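Local coordinates for protein RNA silencing suppressor p19 (Tomato bushy stunt virus, PDB 4J39) that probably suppresses RNA silencing by binding short interfering RNA duplexes as a homodimer that selects them by length, like a molecular caliper, at residues T5-L10 against W41-V46; L52-D55 against A59-H62; G66-D71 against E113-S118. All blocks are in the same frame, centred on the assembly; numbering follows the deposited sequence.

Contact 1: T5-L10 against W41-V46. With SO4 (sulfate ion), chain C; nucleotides of chain B.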
loop_
_atom_site.group_PDB
_atom_site.type_symbol
_atom_site.label_atom_id
_atom_site.label_comp_id
_atom_site.label_asym_id
_atom_site.label_seq_id
_atom_site.Cartn_x
_atom_site.Cartn_y
_atom_site.Cartn_z
ATOM N N THR A 5 18.645 9.943 13.879
ATOM C CA THR A 5 18.732 8.455 13.921
ATOM C C THR A 5 17.735 7.879 12.858
ATOM O O THR A 5 16.538 8.170 12.823
ATOM C CB THR A 5 18.432 7.843 15.309
ATOM O OG1 THR A 5 19.578 7.946 16.189
ATOM C CG2 THR A 5 18.118 6.342 15.196
ATOM N N SER A 6 18.287 7.102 11.963
ATOM C CA SER A 6 17.486 6.577 10.866
ATOM C C SER A 6 16.683 5.361 11.304
ATOM O O SER A 6 17.213 4.569 12.043
ATOM C CB SER A 6 18.477 6.053 9.833
ATOM O OG SER A 6 17.805 5.671 8.647
ATOM N N PRO A 7 15.515 5.089 10.679
ATOM C CA PRO A 7 14.862 3.767 10.862
ATOM C C PRO A 7 15.542 2.630 10.140
ATOM O O PRO A 7 15.201 1.426 10.397
ATOM C CB PRO A 7 13.447 4.029 10.334
ATOM C CG PRO A 7 13.670 4.963 9.327
ATOM C CD PRO A 7 14.737 5.893 9.711
ATOM N N PHE A 8 16.485 2.949 9.257
ATOM C CA PHE A 8 17.154 1.962 8.407
ATOM C C PHE A 8 18.395 1.360 9.075
ATOM O O PHE A 8 19.153 2.062 9.808
ATOM C CB PHE A 8 17.437 2.496 7.020
ATOM C CG PHE A 8 16.219 2.847 6.269
ATOM C CD1 PHE A 8 15.897 4.185 6.044
ATOM C CD2 PHE A 8 15.362 1.915 5.733
ATOM C CE1 PHE A 8 14.799 4.532 5.370
ATOM C CE2 PHE A 8 14.228 2.226 5.145
ATOM C CZ PHE A 8 13.935 3.589 4.858
ATOM N N LYS A 9 18.624 0.075 8.843
ATOM C CA LYS A 9 19.749 -0.708 9.353
ATOM C C LYS A 9 20.846 -1.061 8.331
ATOM O O LYS A 9 21.891 -1.643 8.607
ATOM C CB LYS A 9 19.187 -1.991 9.965
ATOM C CG LYS A 9 18.049 -1.833 10.938
ATOM C CD LYS A 9 17.650 -3.126 11.592
ATOM C CE LYS A 9 18.726 -3.830 12.481
ATOM N NZ LYS A 9 18.187 -5.167 12.938
ATOM N N LEU A 10 20.656 -0.648 7.077
ATOM C CA LEU A 10 21.605 -0.853 6.050
ATOM C C LEU A 10 21.800 0.507 5.330
ATOM O O LEU A 10 20.886 1.296 5.258
ATOM C CB LEU A 10 21.025 -1.824 5.015
ATOM C CG LEU A 10 20.772 -3.296 5.347
ATOM C CD1 LEU A 10 20.183 -4.010 4.166
ATOM C CD2 LEU A 10 22.058 -4.005 5.932
ATOM N N TRP A 41 10.558 5.958 4.823
ATOM C CA TRP A 41 9.799 6.098 5.996
ATOM C C TRP A 41 9.740 7.602 6.377
ATOM O O TRP A 41 10.783 8.259 6.336
ATOM C CB TRP A 41 10.386 5.423 7.153
ATOM C CG TRP A 41 10.023 3.898 7.381
ATOM C CD1 TRP A 41 10.785 2.829 7.101
ATOM C CD2 TRP A 41 8.818 3.429 7.922
ATOM N NE1 TRP A 41 10.125 1.713 7.455
ATOM C CE2 TRP A 41 8.886 2.021 7.922
ATOM C CE3 TRP A 41 7.658 4.031 8.344
ATOM C CZ2 TRP A 41 7.862 1.294 8.374
ATOM C CZ3 TRP A 41 6.595 3.272 8.754
ATOM C CH2 TRP A 41 6.744 1.880 8.785
ATOM N N GLY A 42 8.522 8.053 6.575
ATOM C CA GLY A 42 8.202 9.441 6.938
ATOM C C GLY A 42 7.507 9.474 8.272
ATOM O O GLY A 42 6.545 8.729 8.530
ATOM N N PHE A 43 7.973 10.415 9.148
ATOM C CA PHE A 43 7.412 10.691 10.455
ATOM C C PHE A 43 7.206 12.186 10.631
ATOM O O PHE A 43 8.188 12.935 10.665
ATOM C CB PHE A 43 8.245 10.156 11.608
ATOM C CG PHE A 43 8.836 8.766 11.369
ATOM C CD1 PHE A 43 10.183 8.597 11.187
ATOM C CD2 PHE A 43 7.999 7.663 11.334
ATOM C CE1 PHE A 43 10.744 7.318 10.887
ATOM C CE2 PHE A 43 8.532 6.363 11.075
ATOM C CZ PHE A 43 9.882 6.192 10.894
ATOM N N GLY A 44 5.960 12.598 10.631
ATOM C CA GLY A 44 5.624 14.038 10.461
ATOM C C GLY A 44 6.290 14.599 9.228
ATOM O O GLY A 44 6.063 14.082 8.099
ATOM N N LYS A 45 7.177 15.596 9.413
ATOM C CA LYS A 45 7.835 16.257 8.286
ATOM C C LYS A 45 9.127 15.569 7.791
ATOM O O LYS A 45 9.673 15.946 6.730
ATOM C CB LYS A 45 8.177 17.780 8.630
ATOM C CG LYS A 45 7.037 18.577 9.069
ATOM C CD LYS A 45 7.407 20.111 8.848
ATOM C CE LYS A 45 6.284 21.110 9.203
ATOM N NZ LYS A 45 6.602 22.488 8.467
ATOM N N VAL A 46 9.645 14.595 8.528
ATOM C CA VAL A 46 10.984 14.147 8.324
ATOM C C VAL A 46 10.865 12.833 7.513
ATOM O O VAL A 46 10.011 12.016 7.880
ATOM C CB VAL A 46 11.642 13.861 9.654
ATOM C CG1 VAL A 46 13.115 13.403 9.481
ATOM C CG2 VAL A 46 11.602 15.167 10.563
HETATM S S SO4 C . 19.613 8.366 6.905
HETATM O O1 SO4 C . 18.419 7.440 6.741
HETATM O O2 SO4 C . 19.334 9.263 8.065
HETATM O O3 SO4 C . 19.766 9.131 5.727
HETATM O O4 SO4 C . 20.713 7.533 7.155
ATOM P P A B 8 1.335 25.363 5.003
ATOM O OP1 A B 8 2.489 26.278 5.037
ATOM O OP2 A B 8 0.715 25.306 3.670
ATOM O "O5'" A B 8 1.844 23.889 5.488
ATOM C "C5'" A B 8 2.388 23.708 6.799
ATOM C "C4'" A B 8 2.602 22.280 7.202
ATOM O "O4'" A B 8 1.370 21.620 7.594
ATOM C "C3'" A B 8 3.163 21.409 6.085
ATOM O "O3'" A B 8 4.539 21.729 5.916
ATOM C "C2'" A B 8 2.867 20.025 6.644
ATOM O "O2'" A B 8 3.619 19.628 7.779
ATOM C "C1'" A B 8 1.437 20.278 7.096
ATOM N N9 A B 8 0.459 19.985 6.023
ATOM C C8 A B 8 -0.132 20.822 5.110
ATOM N N7 A B 8 -0.947 20.208 4.289
ATOM C C5 A B 8 -0.950 18.873 4.687
ATOM C C6 A B 8 -1.645 17.705 4.221
ATOM N N6 A B 8 -2.520 17.630 3.159
ATOM N N1 A B 8 -1.332 16.530 4.850
ATOM C C2 A B 8 -0.454 16.580 5.865
ATOM N N3 A B 8 0.250 17.594 6.356
ATOM C C4 A B 8 -0.046 18.732 5.736
#

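Contact 2: L52-D55 against A59-H62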
loop_
_atom_site.group_PDB
_atom_site.type_symbol
_atom_site.label_atom_id
_atom_site.label_comp_id
_atom_site.label_asym_id
_atom_site.label_seq_id
_atom_site.Cartn_x
_atom_site.Cartn_y
_atom_site.Cartn_z
ATOM N N LEU A 52 17.967 0.221 -2.547
ATOM C CA LEU A 52 18.666 -1.011 -2.118
ATOM C C LEU A 52 18.687 -1.956 -3.364
ATOM O O LEU A 52 17.652 -2.088 -4.038
ATOM C CB LEU A 52 17.964 -1.659 -0.995
ATOM C CG LEU A 52 18.092 -0.933 0.393
ATOM C CD1 LEU A 52 17.124 -1.564 1.390
ATOM C CD2 LEU A 52 19.531 -0.770 0.809
ATOM N N ARG A 53 19.838 -2.605 -3.547
ATOM C CA ARG A 53 20.044 -3.547 -4.701
ATOM C C ARG A 53 19.262 -4.749 -4.413
ATOM O O ARG A 53 19.273 -5.284 -3.300
ATOM C CB ARG A 53 21.532 -3.850 -4.924
ATOM C CG ARG A 53 22.380 -2.599 -5.005
ATOM C CD ARG A 53 21.798 -1.707 -6.097
ATOM N NE ARG A 53 22.515 -0.396 -6.164
ATOM C CZ ARG A 53 23.560 -0.182 -6.908
ATOM N NH1 ARG A 53 24.193 0.982 -6.918
ATOM N NH2 ARG A 53 23.921 -1.144 -7.824
ATOM N N TYR A 54 18.690 -5.327 -5.467
ATOM C CA TYR A 54 17.784 -6.407 -5.280
ATOM C C TYR A 54 17.758 -7.198 -6.580
ATOM O O TYR A 54 17.492 -6.638 -7.632
ATOM C CB TYR A 54 16.359 -6.048 -4.849
ATOM C CG TYR A 54 15.414 -7.250 -4.778
ATOM C CD1 TYR A 54 15.626 -8.314 -3.879
ATOM C CD2 TYR A 54 14.250 -7.287 -5.588
ATOM C CE1 TYR A 54 14.780 -9.366 -3.839
ATOM C CE2 TYR A 54 13.361 -8.337 -5.507
ATOM C CZ TYR A 54 13.652 -9.411 -4.666
ATOM O OH TYR A 54 12.719 -10.459 -4.679
ATOM N N ASP A 55 18.027 -8.496 -6.506
ATOM C CA ASP A 55 18.225 -9.269 -7.774
ATOM C C ASP A 55 17.271 -10.450 -7.879
ATOM O O ASP A 55 17.496 -11.357 -8.734
ATOM C CB ASP A 55 19.665 -9.767 -7.948
ATOM C CG ASP A 55 20.042 -10.871 -6.942
ATOM O OD1 ASP A 55 19.202 -11.368 -6.126
ATOM O OD2 ASP A 55 21.234 -11.314 -7.057
ATOM N N ALA A 59 18.482 -15.151 -1.411
ATOM C CA ALA A 59 19.547 -14.495 -0.666
ATOM C C ALA A 59 19.367 -12.956 -0.592
ATOM O O ALA A 59 19.344 -12.362 0.498
ATOM C CB ALA A 59 20.858 -14.814 -1.264
ATOM N N SER A 60 19.098 -12.429 -1.749
ATOM C CA SER A 60 18.880 -10.950 -1.863
ATOM C C SER A 60 17.631 -10.475 -1.163
ATOM O O SER A 60 17.633 -9.437 -0.408
ATOM C CB SER A 60 18.898 -10.572 -3.301
ATOM O OG SER A 60 18.756 -9.118 -3.451
ATOM N N LEU A 61 16.499 -11.205 -1.306
ATOM C CA LEU A 61 15.242 -10.941 -0.546
ATOM C C LEU A 61 15.479 -10.873 0.963
ATOM O O LEU A 61 15.040 -9.947 1.695
ATOM C CB LEU A 61 14.138 -12.006 -0.874
ATOM C CG LEU A 61 12.767 -11.700 -0.333
ATOM C CD1 LEU A 61 12.199 -10.293 -0.760
ATOM C CD2 LEU A 61 11.742 -12.836 -0.583
ATOM N N HIS A 62 16.173 -11.899 1.473
ATOM C CA HIS A 62 16.490 -11.957 2.906
ATOM C C HIS A 62 17.269 -10.671 3.335
ATOM O O HIS A 62 16.918 -10.019 4.350
ATOM C CB HIS A 62 17.336 -13.238 3.211
ATOM C CG HIS A 62 17.537 -13.441 4.656
ATOM N ND1 HIS A 62 18.698 -13.067 5.273
ATOM C CD2 HIS A 62 16.681 -13.846 5.624
ATOM C CE1 HIS A 62 18.553 -13.213 6.576
ATOM N NE2 HIS A 62 17.352 -13.712 6.814
#

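Contact 3: G66-D71 against E113-S118. With SO4 (sulfate ion), chain E.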
loop_
_atom_site.group_PDB
_atom_site.type_symbol
_atom_site.label_atom_id
_atom_site.label_comp_id
_atom_site.label_asym_id
_atom_site.label_seq_id
_atom_site.Cartn_x
_atom_site.Cartn_y
_atom_site.Cartn_z
ATOM N N GLY A 66 15.954 -7.155 5.691
ATOM C CA GLY A 66 16.655 -6.767 6.960
ATOM C C GLY A 66 16.867 -5.263 7.039
ATOM O O GLY A 66 17.469 -4.791 7.986
ATOM N N SER A 67 16.366 -4.480 6.079
ATOM C CA SER A 67 16.782 -3.002 6.047
ATOM C C SER A 67 16.096 -2.180 7.129
ATOM O O SER A 67 16.559 -1.050 7.492
ATOM C CB SER A 67 16.546 -2.425 4.651
ATOM O OG SER A 67 15.218 -2.292 4.459
ATOM N N TRP A 68 15.028 -2.682 7.704
ATOM C CA TRP A 68 14.332 -2.125 8.829
ATOM C C TRP A 68 13.510 -3.129 9.552
ATOM O O TRP A 68 13.090 -4.118 8.971
ATOM C CB TRP A 68 13.492 -0.853 8.430
ATOM C CG TRP A 68 12.389 -1.138 7.438
ATOM C CD1 TRP A 68 12.476 -1.033 6.086
ATOM C CD2 TRP A 68 11.110 -1.626 7.746
ATOM N NE1 TRP A 68 11.258 -1.404 5.526
ATOM C CE2 TRP A 68 10.403 -1.805 6.507
ATOM C CE3 TRP A 68 10.431 -1.878 8.918
ATOM C CZ2 TRP A 68 9.056 -2.271 6.487
ATOM C CZ3 TRP A 68 9.153 -2.321 8.913
ATOM C CH2 TRP A 68 8.465 -2.508 7.696
ATOM N N THR A 69 13.240 -2.881 10.845
ATOM C CA THR A 69 12.411 -3.747 11.665
ATOM C C THR A 69 11.385 -2.899 12.399
ATOM O O THR A 69 11.500 -1.599 12.469
ATOM C CB THR A 69 13.304 -4.527 12.645
ATOM O OG1 THR A 69 13.836 -3.517 13.529
ATOM C CG2 THR A 69 14.419 -5.332 12.025
ATOM N N GLY A 70 10.411 -3.485 13.026
ATOM C CA GLY A 70 9.441 -2.753 13.860
ATOM C C GLY A 70 10.207 -1.958 14.955
ATOM O O GLY A 70 9.882 -0.738 15.216
ATOM N N ASP A 71 11.201 -2.623 15.524
ATOM C CA ASP A 71 12.019 -1.947 16.557
ATOM C C ASP A 71 12.822 -0.757 16.026
ATOM O O ASP A 71 12.852 0.340 16.659
ATOM C CB ASP A 71 12.945 -2.900 17.256
ATOM C CG ASP A 71 12.204 -3.903 18.207
ATOM O OD1 ASP A 71 12.948 -4.799 18.670
ATOM O OD2 ASP A 71 11.003 -3.756 18.498
ATOM N N GLU A 113 3.553 -3.683 10.490
ATOM C CA GLU A 113 3.146 -5.129 10.188
ATOM C C GLU A 113 2.646 -5.147 8.741
ATOM O O GLU A 113 3.016 -6.008 7.961
ATOM C CB GLU A 113 2.035 -5.575 11.116
ATOM C CG GLU A 113 2.489 -6.081 12.546
ATOM C CD GLU A 113 1.311 -6.064 13.603
ATOM O OE1 GLU A 113 0.114 -6.040 13.193
ATOM O OE2 GLU A 113 1.571 -6.032 14.838
ATOM N N MET A 114 1.861 -4.130 8.382
ATOM C CA MET A 114 1.381 -4.078 6.988
ATOM C C MET A 114 2.499 -3.689 6.017
ATOM O O MET A 114 2.528 -4.171 4.853
ATOM C CB MET A 114 0.181 -3.110 6.813
ATOM C CG MET A 114 -1.079 -3.475 7.588
ATOM S SD MET A 114 -1.600 -5.213 7.162
ATOM C CE MET A 114 -1.429 -5.335 5.454
ATOM N N ALA A 115 3.401 -2.815 6.429
ATOM C CA ALA A 115 4.534 -2.367 5.596
ATOM C C ALA A 115 5.456 -3.570 5.234
ATOM O O ALA A 115 5.852 -3.731 4.106
ATOM C CB ALA A 115 5.329 -1.253 6.354
ATOM N N ILE A 116 5.747 -4.439 6.193
ATOM C CA ILE A 116 6.682 -5.498 5.930
ATOM C C ILE A 116 6.063 -6.592 4.985
ATOM O O ILE A 116 6.761 -7.082 4.133
ATOM C CB ILE A 116 7.252 -6.179 7.231
ATOM C CG1 ILE A 116 8.420 -7.004 6.852
ATOM C CG2 ILE A 116 6.279 -6.856 8.082
ATOM C CD1 ILE A 116 9.567 -6.285 6.417
ATOM N N ARG A 117 4.767 -6.791 5.179
ATOM C CA ARG A 117 3.960 -7.752 4.374
ATOM C C ARG A 117 3.904 -7.174 2.925
ATOM O O ARG A 117 4.176 -7.871 1.922
ATOM C CB ARG A 117 2.546 -7.929 4.960
ATOM C CG ARG A 117 2.429 -8.639 6.300
ATOM C CD ARG A 117 0.941 -8.924 6.738
ATOM N NE ARG A 117 0.735 -9.590 8.043
ATOM C CZ ARG A 117 1.593 -9.534 9.108
ATOM N NH1 ARG A 117 2.779 -8.847 9.121
ATOM N NH2 ARG A 117 1.243 -10.141 10.226
ATOM N N SER A 118 3.711 -5.847 2.832
ATOM C CA SER A 118 3.659 -5.200 1.484
ATOM C C SER A 118 4.949 -5.315 0.719
ATOM O O SER A 118 5.008 -5.604 -0.481
ATOM C CB SER A 118 3.369 -3.698 1.677
ATOM O OG SER A 118 2.049 -3.438 2.151
HETATM S S SO4 E . 8.623 -6.296 11.541
HETATM O O1 SO4 E . 8.344 -7.677 11.957
HETATM O O2 SO4 E . 7.349 -5.511 11.766
HETATM O O3 SO4 E . 9.862 -5.943 12.260
HETATM O O4 SO4 E . 9.050 -6.184 10.154
#

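Contact 1: T5-L10 against W41-V46
Pro7 packs against both Trp41 and Phe43, and Phe8 against Trp41, at the end of a strand in the antiparallel sheet of the p19 core. The Pro7 ring runs antiparallel to both side chains, its CG lying 4.0 Å from Trp41 CB and reaching the edge of the Phe43 ring at CE1. Phe8 comes to Trp41 from further along the loop: Phe8 CZ sits 3.9 Å from Trp41 CD1, at the edge of the indole and near its plane. The planes of the Phe8 ring and the Trp41 five-membered ring are inclined by 53°. A chi1 of -87° sets the indole beside the backbone N of Trp41, where CD1 faces the Phe8 ring; the indole also meets Trp68 edge-to-face. Beyond Phe43 the chain reverses in a type II' turn, with Gly44 at positive phi, closed by Val46 N to Phe43 O (3.1 Å), with Phe43 N to Val46 O returning a second bond. From this turn the extended Lys45 reaches the RNA backbone, where its NZ makes a weak hydrogen bond to O3' of A8 of chain B. On the loop side Ser6 forms an ST turn: its OG accepts from Phe8 N (3.1 Å) and donates to sulfate O1 at 2.7 Å.

Contact 2: L52-D55 against A59-H62
With OG anti to the backbone N (chi1 -177°), Ser60 extends its hydroxyl from helix 58-65 back to the chain that leads into that helix. Tyr54 has the same kind of first torsion (chi1 175°), which lays its ring alongside Leu61, the two side chains pointing the same way. This is a tight strand-to-helix connection: strand 46-53 ends, and the chain turns within four residues into helix 58-65. Asp55 N donates to Ser60 OG over 3.2 Å at 154°, the one hydrogen bond between the two segments. Tyr54 CD1 lies 3.3 Å from the same Ser60 OG, while the ring edge meets the helix backbone, Tyr54 CE1 being 3.6 Å from Leu61 N. Leu61 CB packs on Tyr54 CE1 at 4.0 Å, and Leu61 CD1 lies near Tyr54 OH. That phenol oxygen is hydrogen-bonded to Leu123 O, which joins the connection to helix 108-124. Asp55 OD1 comes close to Ser60 CB but is hydrogen-bonded to Thr57 OG1, which also bonds Ser60 N. The buried Ser60 hydroxyl thus lets a side chain near the start of the helix satisfy the backbone N-H of a residue leading into it, while Thr57 links the same two residues a second time.

Contact 3: G66-D71 against E113-S118
A sulfate ion, probably from the crystallisation liquor, is lodged beside the Trp68 indole where it meets helix 108-124, touching apolar atoms of one segment and a helix N terminus of the other. Its O3 accepts from Gly70 N at 2.6 Å, with an angle of 158° at the hydrogen. Gly70 is the first residue of helix 70-78, so the anion sits where the helix dipole would be expected to favour negative charge. Thr69 occupies the N-cap position and its side chain caps a backbone N further into the helix. Sulfate O4 rests against the branched carbons of Ile116, 3.4 Å from Ile116 CB.

Between the segments themselves there is no hydrogen bond; the contact is made by the outer corner of one indole. Trp68 has CG between its backbone N and carbonyl carbon (chi1 63°), which swings the six-membered ring towards the helix. There Trp68 CH2 lies 3.6 Å from Ala115 CB and 3.7 Å from Ile116 N, so the ring corner bears on the methyl group and on the helix backbone beside it. Ile116 CD1 lies over one face of the indole, 4.0 Å above the plane and displaced towards the rim. Trp68 is buried where the loop before helix 70-78 meets helix 108-124 in the p19 core.

Within helix 108-124, Met114 O is gripped by Ser118 N and, at 2.8 Å, by Ser118 OG, which arrive from opposite faces of the carbonyl plane. Around the contact, Trp68 meets Trp41 of strand 36-43 edge-to-face and Tyr90 of strand 87-94, Met114 and Ser118 pack on strand 97-104, and Glu113, Met114 and Arg117 touch the second subunit.

From the N terminus, contact 1 lays the loop 5-10 against the strand end and turn at 41-46, closing a long loop that contains helix 17-26. Contact 2 follows in series, closing the short connection between strand 46-53 and helix 58-65. Contact 3 comes last, spanning helix 70-78 and two strands to bring segment 66-71 against helix 108-124. None nests within or crosses another. Contacts 1 and 2 reach neighbouring strands of one sheet without touching. Contact 3 meets both: Lys9 N approaches Ser67 O in a probable hydrogen bond, and Leu52 packs on Ser67. Together they tie the N-terminal loop, sheet and helices into one core.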